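Local coordinates for pyruvate carboxylase protein (Rhizobium etli, PDB 2QF7), which belongs to the biotin-dependent carboxylases and joins biotin carboxylase domains, a TIM-barrel domain and a biotin-carrying domain in one chain, at residues V494-A502 with P1021-D1029. Numbering follows the deposited sequence.
Sequences VTVNGHPEA and PAYFYGLAD
An aromatic cluster of His-499, Tyr-1023 and Phe-1024 joins two helix ends, those of helices 483-497 and 1020-1025, beside the four-stranded antiparallel sheet that begins with strand 1032-1036. Phe-1024 turns its edge to the His-499 face in a T-shaped pair, centroids 5.2 Å apart and planes at 76°, with CD1 above the imidazole centre; Pro-500 CD lies over the opposite face. With CG anti to the backbone N (chi1 -172°), the imidazole reaches Tyr-1023, and NE2 donates in its own ring plane to Tyr-1023 OH at 3.0 Å. Its other nitrogen, ND1, accepts from Glu-501 N, so a bond at each nitrogen fixes the ring's rotation. Tyr-1023 OH is also bonded to Thr-608 OG1. Both helices leave helical geometry at a glycine of positive phi, Gly-498 and Gly-1026. Val-494 CG1 lies 3.6 Å from Gly-1026 CA. Thr-495 OG1, also hydrogen-bonded to Leu-491 O, accepts from Leu-1027 N at 3.0 Å. One water donates to both Val-494 O and Tyr-1025 O; a second accepts from His-499 N and donates to Phe-1024 O at 2.7 Å.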
loop_
_atom_site.group_PDB
_atom_site.type_symbol
_atom_site.label_atom_id
_atom_site.label_comp_id
_atom_site.label_asym_id
_atom_site.label_seq_id
_atom_site.Cartn_x
_atom_site.Cartn_y
_atom_site.Cartn_z
ATOM N N VAL A 494 14.458 9.891 3.492
ATOM C CA VAL A 494 14.789 9.760 2.059
ATOM C C VAL A 494 14.285 8.401 1.518
ATOM O O VAL A 494 13.807 8.326 0.394
ATOM C CB VAL A 494 16.279 10.048 1.757
ATOM C CG1 VAL A 494 17.192 8.987 2.325
ATOM C CG2 VAL A 494 16.486 10.188 0.265
ATOM N N THR A 495 14.333 7.353 2.346
ATOM C CA THR A 495 13.841 6.038 1.955
ATOM C C THR A 495 12.330 6.120 1.643
ATOM O O THR A 495 11.872 5.588 0.623
ATOM C CB THR A 495 14.102 5.001 3.054
ATOM O OG1 THR A 495 15.520 4.809 3.204
ATOM C CG2 THR A 495 13.428 3.648 2.716
ATOM N N VAL A 496 11.576 6.816 2.481
ATOM C CA VAL A 496 10.139 6.933 2.225
ATOM C C VAL A 496 9.687 8.053 1.290
ATOM O O VAL A 496 8.710 7.865 0.570
ATOM C CB VAL A 496 9.209 6.743 3.492
ATOM C CG1 VAL A 496 9.921 6.296 4.712
ATOM C CG2 VAL A 496 8.130 7.868 3.718
ATOM N N ASN A 497 10.376 9.194 1.304
ATOM C CA ASN A 497 9.914 10.347 0.558
ATOM C C ASN A 497 10.806 10.705 -0.618
ATOM O O ASN A 497 10.414 11.536 -1.414
ATOM C CB ASN A 497 9.671 11.569 1.472
ATOM C CG ASN A 497 8.699 11.263 2.639
ATOM O OD1 ASN A 497 9.091 11.294 3.828
ATOM N ND2 ASN A 497 7.447 10.956 2.307
ATOM N N GLY A 498 11.987 10.083 -0.734
ATOM C CA GLY A 498 12.944 10.410 -1.838
ATOM C C GLY A 498 13.710 11.716 -1.623
ATOM O O GLY A 498 13.341 12.535 -0.754
ATOM N N HIS A 499 14.771 11.924 -2.416
ATOM C CA HIS A 499 15.549 13.136 -2.360
ATOM C C HIS A 499 14.989 14.003 -3.492
ATOM O O HIS A 499 14.815 13.519 -4.604
ATOM C CB HIS A 499 17.041 12.816 -2.629
ATOM C CG HIS A 499 17.961 13.974 -2.409
ATOM N ND1 HIS A 499 18.082 15.020 -3.302
ATOM C CD2 HIS A 499 18.765 14.276 -1.364
ATOM C CE1 HIS A 499 18.918 15.915 -2.813
ATOM N NE2 HIS A 499 19.359 15.478 -1.650
ATOM N N PRO A 500 14.739 15.300 -3.237
ATOM C CA PRO A 500 14.155 16.167 -4.290
ATOM C C PRO A 500 14.996 16.278 -5.567
ATOM O O PRO A 500 14.450 16.557 -6.657
ATOM C CB PRO A 500 14.070 17.541 -3.609
ATOM C CG PRO A 500 15.112 17.470 -2.497
ATOM C CD PRO A 500 15.010 16.049 -1.993
ATOM N N GLU A 501 16.304 16.067 -5.450
ATOM C CA GLU A 501 17.220 16.180 -6.616
ATOM C C GLU A 501 17.378 14.879 -7.416
ATOM O O GLU A 501 17.857 14.895 -8.553
ATOM C CB GLU A 501 18.598 16.714 -6.185
ATOM C CG GLU A 501 18.601 18.174 -5.743
ATOM C CD GLU A 501 18.234 19.102 -6.919
ATOM O OE1 GLU A 501 18.906 18.999 -7.940
ATOM O OE2 GLU A 501 17.289 19.919 -6.827
ATOM N N ALA A 502 16.987 13.742 -6.845
ATOM C CA ALA A 502 17.084 12.488 -7.588
ATOM C C ALA A 502 15.701 12.083 -8.103
ATOM O O ALA A 502 15.586 11.261 -9.021
ATOM C CB ALA A 502 17.672 11.427 -6.751
ATOM N N PRO A 1021 24.943 6.496 -2.512
ATOM C CA PRO A 1021 23.634 5.907 -2.859
ATOM C C PRO A 1021 22.594 6.055 -1.712
ATOM O O PRO A 1021 21.418 6.315 -1.958
ATOM C CB PRO A 1021 23.980 4.436 -3.118
ATOM C CG PRO A 1021 25.467 4.478 -3.600
ATOM C CD PRO A 1021 26.018 5.490 -2.583
ATOM N N ALA A 1022 23.067 5.948 -0.471
ATOM C CA ALA A 1022 22.174 6.138 0.696
ATOM C C ALA A 1022 21.755 7.588 0.847
ATOM O O ALA A 1022 20.594 7.866 1.203
ATOM C CB ALA A 1022 22.863 5.651 1.983
ATOM N N TYR A 1023 22.667 8.522 0.562
ATOM C CA TYR A 1023 22.307 9.941 0.598
ATOM C C TYR A 1023 21.134 10.268 -0.369
ATOM O O TYR A 1023 20.150 10.932 0.003
ATOM C CB TYR A 1023 23.527 10.874 0.372
ATOM C CG TYR A 1023 23.093 12.293 0.382
ATOM C CD1 TYR A 1023 22.733 12.932 1.586
ATOM C CD2 TYR A 1023 22.895 12.968 -0.799
ATOM C CE1 TYR A 1023 22.252 14.236 1.588
ATOM C CE2 TYR A 1023 22.404 14.271 -0.814
ATOM C CZ TYR A 1023 22.062 14.893 0.377
ATOM O OH TYR A 1023 21.554 16.186 0.339
ATOM N N PHE A 1024 21.263 9.843 -1.615
ATOM C CA PHE A 1024 20.229 10.187 -2.636
ATOM C C PHE A 1024 18.991 9.270 -2.656
ATOM O O PHE A 1024 17.895 9.731 -3.007
ATOM C CB PHE A 1024 20.832 10.199 -4.038
ATOM C CG PHE A 1024 21.757 11.353 -4.285
ATOM C CD1 PHE A 1024 21.299 12.668 -4.175
ATOM C CD2 PHE A 1024 23.063 11.133 -4.636
ATOM C CE1 PHE A 1024 22.165 13.760 -4.410
ATOM C CE2 PHE A 1024 23.926 12.209 -4.892
ATOM C CZ PHE A 1024 23.472 13.528 -4.759
ATOM N N TYR A 1025 19.177 7.998 -2.299
ATOM C CA TYR A 1025 18.092 6.960 -2.406
ATOM C C TYR A 1025 17.728 6.203 -1.124
ATOM O O TYR A 1025 16.785 5.401 -1.116
ATOM C CB TYR A 1025 18.445 5.958 -3.501
ATOM C CG TYR A 1025 18.781 6.649 -4.793
ATOM C CD1 TYR A 1025 17.775 7.181 -5.602
ATOM C CD2 TYR A 1025 20.094 6.802 -5.177
ATOM C CE1 TYR A 1025 18.104 7.877 -6.800
ATOM C CE2 TYR A 1025 20.430 7.455 -6.320
ATOM C CZ TYR A 1025 19.445 7.980 -7.132
ATOM O OH TYR A 1025 19.837 8.622 -8.273
ATOM N N GLY A 1026 18.469 6.424 -0.041
ATOM C CA GLY A 1026 18.172 5.746 1.231
ATOM C C GLY A 1026 18.564 4.289 1.163
ATOM O O GLY A 1026 19.402 3.894 0.326
ATOM N N LEU A 1027 17.945 3.471 2.012
ATOM C CA LEU A 1027 18.229 2.018 2.054
ATOM C C LEU A 1027 17.073 1.180 1.522
ATOM O O LEU A 1027 15.924 1.351 1.965
ATOM C CB LEU A 1027 18.511 1.559 3.493
ATOM C CG LEU A 1027 19.839 2.031 4.103
ATOM C CD1 LEU A 1027 19.919 1.684 5.611
ATOM C CD2 LEU A 1027 20.995 1.399 3.331
ATOM N N ALA A 1028 17.372 0.255 0.612
ATOM C CA ALA A 1028 16.393 -0.771 0.229
ATOM C C ALA A 1028 16.109 -1.742 1.402
ATOM O O ALA A 1028 16.846 -1.802 2.436
ATOM C CB ALA A 1028 16.841 -1.532 -1.029
ATOM N N ASP A 1029 15.039 -2.509 1.256
ATOM C CA ASP A 1029 14.657 -3.357 2.362
ATOM C C ASP A 1029 15.701 -4.454 2.492
ATOM O O ASP A 1029 16.119 -5.064 1.499
ATOM C CB ASP A 1029 13.269 -3.915 2.191
ATOM C CG ASP A 1029 12.693 -4.330 3.500
ATOM O OD1 ASP A 1029 12.302 -3.440 4.323
ATOM O OD2 ASP A 1029 12.730 -5.545 3.715
HETATM O O HOH W 1 14.330 6.867 -2.300
HETATM O O HOH W 2 15.472 9.620 -4.112
HETATM O O HOH W 3 17.724 9.397 -9.732
#